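Local coordinates for protein putative TetR transcriptional regulator (Rhodococcus sp., PDB 2I10) that probably binds DNA through an N-terminal helix-turn-helix domain and regulates transcription, as TetR-family proteins do, and can hold p-nitrophenol in a pocket of its C-terminal domain, at residues E85-L88 with D89-G93; S177-R181 with E182-A186. All blocks are in the same frame, centred on the assembly; numbering follows the deposited sequence. Where two conformers were deposited one is given.

Interaction 1 (E85-L88 with D89-G93); sequences EAVL and DFLTG
Two turns of helix 83-98, in the all-helical C-terminal domain of this TetR-family regulator, bring L88 against T92 and V87 against L91. The backbone bonds run i to i+4, with D89 N, F90 N, L91 N and T92 N donating to E85 O, A86 O, V87 O and L88 O. L91 N to V87 O measures 2.8 Å. V87 and L91 lie side by side and point the same way, with V87 CG1 3.9 Å from L91 CD1. This pair faces inward: V87 touches V164 and F142, and L91 touches V168 and A188. A86 and F90 pack on helix 71-78 through M78 and L74. L88 packs on I189 and A192 of helix 181-192, and its CD1 meets T92 CG2 at 4.0 Å. The E85 and D89 carboxylates are like-charged, with E85 OE2 4.7 Å from D89 OD1. R80 forms a salt bridge to each and probably offsets their repulsion. T92 has OG1 between its backbone N and carbonyl carbon (chi1 62°), which turns the hydroxyl back along the helix. L88 O therefore accepts two bonds from one residue. T92 N and T92 OG1 come from opposite faces of the carbonyl plane, and OG1 lies 3.0 Å from L88 O.

Interaction 2 (S177-R181 with E182-A186); sequences SGAPR and EELTA
The backbone of 177-181 leaves helix 157-177 in a Schellman motif, where G178 has a positive phi of 104°, and P180 then takes the N-cap position of helix 181-192. Two backbone bonds start the new helix. L184 N donates to P180 O at 3.0 Å and lies in the carbonyl plane. T185 N donates to R181 O at 2.9 Å, tilted 22° from the plane of the R181 carbonyl. The hydroxyl T185 OG1 also lies 3.1 Å from R181 O, but its proton could also go to another acceptor, so this bond is uncertain. R181 and T185 cross at an angle, and the aliphatic R181 CD comes 4.0 Å from T185 OG1. The arginine chain bends at chi2 and chi3, and its NE donates to T99 OG1 beyond the contact. P180 and E183 lie side by side and point the same way, ring CB against E183 CB at 4.1 Å. E183 has CG anti to its backbone N (chi1 -175°) and an extended chain, which carries OE1 alongside the ring to 4.0 Å from P180 CG. Its other oxygen, OE2, makes a salt bridge to R162 of the second subunit. On the buried side A179 CB meets L184 CD1 at 4.2 Å, a small apolar contact across the start of the helix. A179 also packs on R162 of the second subunit. The turn links helix 157-177 to helix 181-192 where the second subunit packs. L184 packs on L171, E174 and A175 of helix 157-177 and on V95 of helix 83-98, while T185 also touches V95.

Overall arrangement
Both interactions are local and lie in the C-terminal domain, with centres 15 Å apart. Interaction 1 lies along a helix packed by four others, with its A86, V87, F90 and L91 buried. Interaction 2 is at a helix start, nearer the surface. They are tied by shared helices: residues of 85-93 touch helices 157-177 and 181-192, which the turn of interaction 2 connects, and L184 and T185 touch V95 of helix 83-98. The acidic pair of interaction 1 is balanced within its own chain. Interaction 2 mixes ring, aliphatic and charged groups, and pairs E183 with the second subunit. No other chain of the assembly touches interaction 1. R162, which meets interaction 2 from the second subunit, is also a p-nitrophenol pocket residue.

Interaction 1 (E85-L88 with D89-G93)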
ATOM      1  N   GLU B  85      -1.388  22.990   0.872  1.00 35.04           N
ATOM      2  CA  GLU B  85      -2.748  22.804   1.409  1.00 36.56           C
ATOM      3  C   GLU B  85      -3.579  21.815   0.606  1.00 35.41           C
ATOM      4  O   GLU B  85      -4.383  21.058   1.193  1.00 35.55           O
ATOM      5  CB  GLU B  85      -3.508  24.132   1.497  1.00 36.90           C
ATOM      6  CG  GLU B  85      -4.659  24.083   2.477  1.00 39.85           C
ATOM      7  CD  GLU B  85      -5.474  25.385   2.569  1.00 41.50           C
ATOM      8  OE1 GLU B  85      -4.924  26.506   2.338  1.00 45.69           O
ATOM      9  OE2 GLU B  85      -6.676  25.269   2.930  1.00 46.49           O
ATOM     10  N   ALA B  86      -3.391  21.822  -0.718  1.00 34.02           N
ATOM     11  CA  ALA B  86      -4.043  20.863  -1.638  1.00 33.83           C
ATOM     12  C   ALA B  86      -3.728  19.409  -1.260  1.00 32.54           C
ATOM     13  O   ALA B  86      -4.626  18.586  -1.030  1.00 32.32           O
ATOM     14  CB  ALA B  86      -3.638  21.135  -3.115  1.00 33.00           C
ATOM     15  N   VAL B  87      -2.438  19.115  -1.207  1.00 31.70           N
ATOM     16  CA  VAL B  87      -1.927  17.801  -0.808  1.00 29.16           C
ATOM     17  C   VAL B  87      -2.315  17.402   0.641  1.00 30.10           C
ATOM     18  O   VAL B  87      -2.741  16.252   0.870  1.00 27.55           O
ATOM     19  CB  VAL B  87      -0.444  17.715  -1.118  1.00 29.90           C
ATOM     20  CG1 VAL B  87       0.228  16.482  -0.439  1.00 27.27           C
ATOM     21  CG2 VAL B  87      -0.262  17.708  -2.682  1.00 28.30           C
ATOM     22  N   LEU B  88      -2.191  18.353   1.574  1.00 30.16           N
ATOM     23  CA  LEU B  88      -2.603  18.166   2.955  1.00 31.60           C
ATOM     24  C   LEU B  88      -4.079  17.730   3.085  1.00 32.90           C
ATOM     25  O   LEU B  88      -4.385  16.729   3.770  1.00 33.17           O
ATOM     26  CB  LEU B  88      -2.315  19.423   3.795  1.00 31.57           C
ATOM     27  CG  LEU B  88      -2.937  19.375   5.198  1.00 32.30           C
ATOM     28  CD1 LEU B  88      -2.147  18.487   6.160  1.00 31.54           C
ATOM     29  CD2 LEU B  88      -3.034  20.760   5.794  1.00 34.29           C
ATOM     30  N   ASP B  89      -4.968  18.507   2.460  1.00 32.93           N
ATOM     31  CA  ASP B  89      -6.392  18.238   2.350  1.00 33.64           C
ATOM     32  C   ASP B  89      -6.611  16.844   1.783  1.00 31.82           C
ATOM     33  O   ASP B  89      -7.330  16.039   2.342  1.00 32.00           O
ATOM     34  CB  ASP B  89      -6.944  19.202   1.310  1.00 35.14           C
ATOM     35  CG  ASP B  89      -8.143  19.962   1.754  1.00 41.04           C
ATOM     36  OD1 ASP B  89      -7.975  20.796   2.700  1.00 46.28           O
ATOM     37  OD2 ASP B  89      -9.231  19.780   1.102  1.00 44.32           O
ATOM     38  N   PHE B  90      -6.003  16.569   0.638  1.00 30.61           N
ATOM     39  CA  PHE B  90      -6.127  15.265   0.026  1.00 30.24           C
ATOM     40  C   PHE B  90      -5.703  14.093   0.942  1.00 30.17           C
ATOM     41  O   PHE B  90      -6.424  13.076   1.083  1.00 29.86           O
ATOM     42  CB  PHE B  90      -5.338  15.185  -1.255  1.00 30.72           C
ATOM     43  CG  PHE B  90      -5.603  13.939  -1.995  1.00 31.26           C
ATOM     44  CD1 PHE B  90      -6.925  13.609  -2.343  1.00 34.09           C
ATOM     45  CD2 PHE B  90      -4.580  13.061  -2.310  1.00 33.46           C
ATOM     46  CE1 PHE B  90      -7.210  12.416  -2.996  1.00 32.02           C
ATOM     47  CE2 PHE B  90      -4.857  11.885  -2.977  1.00 34.36           C
ATOM     48  CZ  PHE B  90      -6.161  11.555  -3.318  1.00 33.71           C
ATOM     49  N   LEU B  91      -4.539  14.231   1.550  1.00 30.12           N
ATOM     50  CA  LEU B  91      -3.983  13.118   2.353  1.00 30.57           C
ATOM     51  C   LEU B  91      -4.778  12.854   3.607  1.00 31.73           C
ATOM     52  O   LEU B  91      -5.084  11.681   3.912  1.00 33.56           O
ATOM     53  CB  LEU B  91      -2.483  13.311   2.669  1.00 29.07           C
ATOM     54  CG  LEU B  91      -1.494  13.272   1.525  1.00 27.20           C
ATOM     55  CD1 LEU B  91      -0.035  13.472   2.095  1.00 25.12           C
ATOM     56  CD2 LEU B  91      -1.608  12.007   0.639  1.00 23.99           C
ATOM     57  N   THR B  92      -5.137  13.916   4.346  1.00 32.17           N
ATOM     58  CA  THR B  92      -5.988  13.769   5.530  1.00 31.63           C
ATOM     59  C   THR B  92      -7.441  13.284   5.216  1.00 32.54           C
ATOM     60  O   THR B  92      -8.048  12.551   6.001  1.00 32.77           O
ATOM     61  CB  THR B  92      -6.091  15.077   6.363  1.00 32.33           C
ATOM     62  OG1 THR B  92      -6.700  16.105   5.571  1.00 31.20           O
ATOM     63  CG2 THR B  92      -4.744  15.545   6.874  1.00 31.16           C
ATOM     64  N   GLY B  93      -7.991  13.716   4.089  1.00 32.59           N
ATOM     65  CA  GLY B  93      -9.281  13.233   3.595  1.00 33.38           C
ATOM     66  C   GLY B  93      -9.263  11.731   3.297  1.00 33.04           C
ATOM     67  O   GLY B  93     -10.218  11.022   3.609  1.00 32.43           O
TER

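Interaction 2 (S177-R181 with E182-A186)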
ATOM      1  N   SER B 177      -4.035  -2.138   7.942  1.00 30.76           N
ATOM      2  CA  SER B 177      -3.367  -2.988   8.915  1.00 33.43           C
ATOM      3  C   SER B 177      -3.846  -2.626  10.318  1.00 33.27           C
ATOM      4  O   SER B 177      -3.559  -3.307  11.272  1.00 33.79           O
ATOM      5  CB  SER B 177      -1.841  -2.884   8.758  1.00 33.28           C
ATOM      6  OG  SER B 177      -1.467  -3.200   7.396  1.00 37.98           O
ATOM      7  N   GLY B 178      -4.626  -1.563  10.443  1.00 33.80           N
ATOM      8  CA  GLY B 178      -5.258  -1.296  11.725  1.00 34.55           C
ATOM      9  C   GLY B 178      -4.641  -0.178  12.523  1.00 34.98           C
ATOM     10  O   GLY B 178      -4.902  -0.054  13.720  1.00 35.89           O
ATOM     11  N   ALA B 179      -3.859   0.668  11.865  1.00 35.29           N
ATOM     12  CA  ALA B 179      -3.264   1.814  12.528  1.00 36.31           C
ATOM     13  C   ALA B 179      -4.360   2.715  13.112  1.00 37.27           C
ATOM     14  O   ALA B 179      -5.392   2.938  12.456  1.00 36.57           O
ATOM     15  CB  ALA B 179      -2.363   2.604  11.533  1.00 35.61           C
ATOM     16  N   PRO B 180      -4.151   3.229  14.346  1.00 38.37           N
ATOM     17  CA  PRO B 180      -5.130   4.137  14.950  1.00 39.64           C
ATOM     18  C   PRO B 180      -5.318   5.372  14.078  1.00 40.77           C
ATOM     19  O   PRO B 180      -4.354   5.847  13.445  1.00 39.75           O
ATOM     20  CB  PRO B 180      -4.486   4.540  16.291  1.00 39.16           C
ATOM     21  CG  PRO B 180      -3.479   3.526  16.574  1.00 39.18           C
ATOM     22  CD  PRO B 180      -3.004   2.988  15.243  1.00 38.94           C
ATOM     23  N   ARG B 181      -6.547   5.878  14.040  1.00 42.16           N
ATOM     24  CA  ARG B 181      -6.871   6.994  13.147  1.00 44.05           C
ATOM     25  C   ARG B 181      -6.167   8.317  13.497  1.00 43.30           C
ATOM     26  O   ARG B 181      -5.700   9.007  12.590  1.00 43.34           O
ATOM     27  CB  ARG B 181      -8.404   7.116  12.963  1.00 45.64           C
ATOM     28  CG  ARG B 181      -9.067   8.487  13.221  1.00 49.77           C
ATOM     29  CD  ARG B 181      -9.396   9.262  11.939  1.00 55.61           C
ATOM     30  NE  ARG B 181     -10.356   8.565  11.069  1.00 60.71           N
ATOM     31  CZ  ARG B 181     -11.625   8.924  10.856  1.00 62.17           C
ATOM     32  NH1 ARG B 181     -12.147  10.000  11.452  1.00 63.30           N
ATOM     33  NH2 ARG B 181     -12.375   8.203  10.026  1.00 62.00           N
ATOM     34  N   GLU B 182      -6.064   8.681  14.778  1.00 42.93           N
ATOM     35  CA  GLU B 182      -5.391   9.927  15.170  0.50 43.03           C
ATOM     36  C   GLU B 182      -3.896   9.878  14.810  1.00 42.55           C
ATOM     37  O   GLU B 182      -3.290  10.878  14.367  1.00 42.63           O
ATOM     38  CB  GLU B 182      -5.608  10.231  16.664  0.50 43.01           C
ATOM     39  CG  GLU B 182      -7.095  10.366  17.072  0.50 43.87           C
ATOM     40  CD  GLU B 182      -7.319  10.760  18.536  0.50 43.95           C
ATOM     41  OE1 GLU B 182      -6.414  11.360  19.165  0.50 44.72           O
ATOM     42  OE2 GLU B 182      -8.423  10.473  19.058  0.50 45.05           O
ATOM     43  N   GLU B 183      -3.308   8.708  15.004  1.00 41.16           N
ATOM     44  CA  GLU B 183      -1.926   8.485  14.623  1.00 40.07           C
ATOM     45  C   GLU B 183      -1.727   8.574  13.093  1.00 39.05           C
ATOM     46  O   GLU B 183      -0.731   9.147  12.614  1.00 38.11           O
ATOM     47  CB  GLU B 183      -1.506   7.121  15.125  1.00 40.77           C
ATOM     48  CG  GLU B 183      -0.069   6.787  14.916  1.00 41.40           C
ATOM     49  CD  GLU B 183       0.336   5.563  15.705  1.00 40.19           C
ATOM     50  OE1 GLU B 183      -0.010   5.486  16.892  1.00 42.39           O
ATOM     51  OE2 GLU B 183       1.015   4.692  15.139  1.00 41.48           O
ATOM     52  N   LEU B 184      -2.642   7.990  12.326  1.00 37.74           N
ATOM     53  CA  LEU B 184      -2.523   8.022  10.864  1.00 38.17           C
ATOM     54  C   LEU B 184      -2.725   9.437  10.311  1.00 36.81           C
ATOM     55  O   LEU B 184      -2.057   9.851   9.353  1.00 37.76           O
ATOM     56  CB  LEU B 184      -3.479   7.012  10.192  1.00 38.01           C
ATOM     57  CG  LEU B 184      -2.962   6.438   8.875  1.00 41.07           C
ATOM     58  CD1 LEU B 184      -1.545   5.869   9.017  1.00 40.69           C
ATOM     59  CD2 LEU B 184      -3.905   5.395   8.290  1.00 39.07           C
ATOM     60  N   THR B 185      -3.641  10.178  10.929  1.00 36.03           N
ATOM     61  CA  THR B 185      -3.879  11.568  10.579  1.00 35.68           C
ATOM     62  C   THR B 185      -2.625  12.404  10.860  1.00 35.04           C
ATOM     63  O   THR B 185      -2.248  13.232  10.020  1.00 33.79           O
ATOM     64  CB  THR B 185      -5.108  12.115  11.358  1.00 36.24           C
ATOM     65  OG1 THR B 185      -6.288  11.466  10.861  1.00 36.77           O
ATOM     66  CG2 THR B 185      -5.235  13.631  11.197  1.00 36.07           C
ATOM     67  N   ALA B 186      -1.982  12.180  12.023  1.00 33.44           N
ATOM     68  CA  ALA B 186      -0.710  12.839  12.324  1.00 33.65           C
ATOM     69  C   ALA B 186       0.345  12.470  11.268  1.00 33.51           C
ATOM     70  O   ALA B 186       1.040  13.340  10.766  1.00 33.78           O
ATOM     71  CB  ALA B 186      -0.225  12.530  13.761  1.00 34.34           C
TER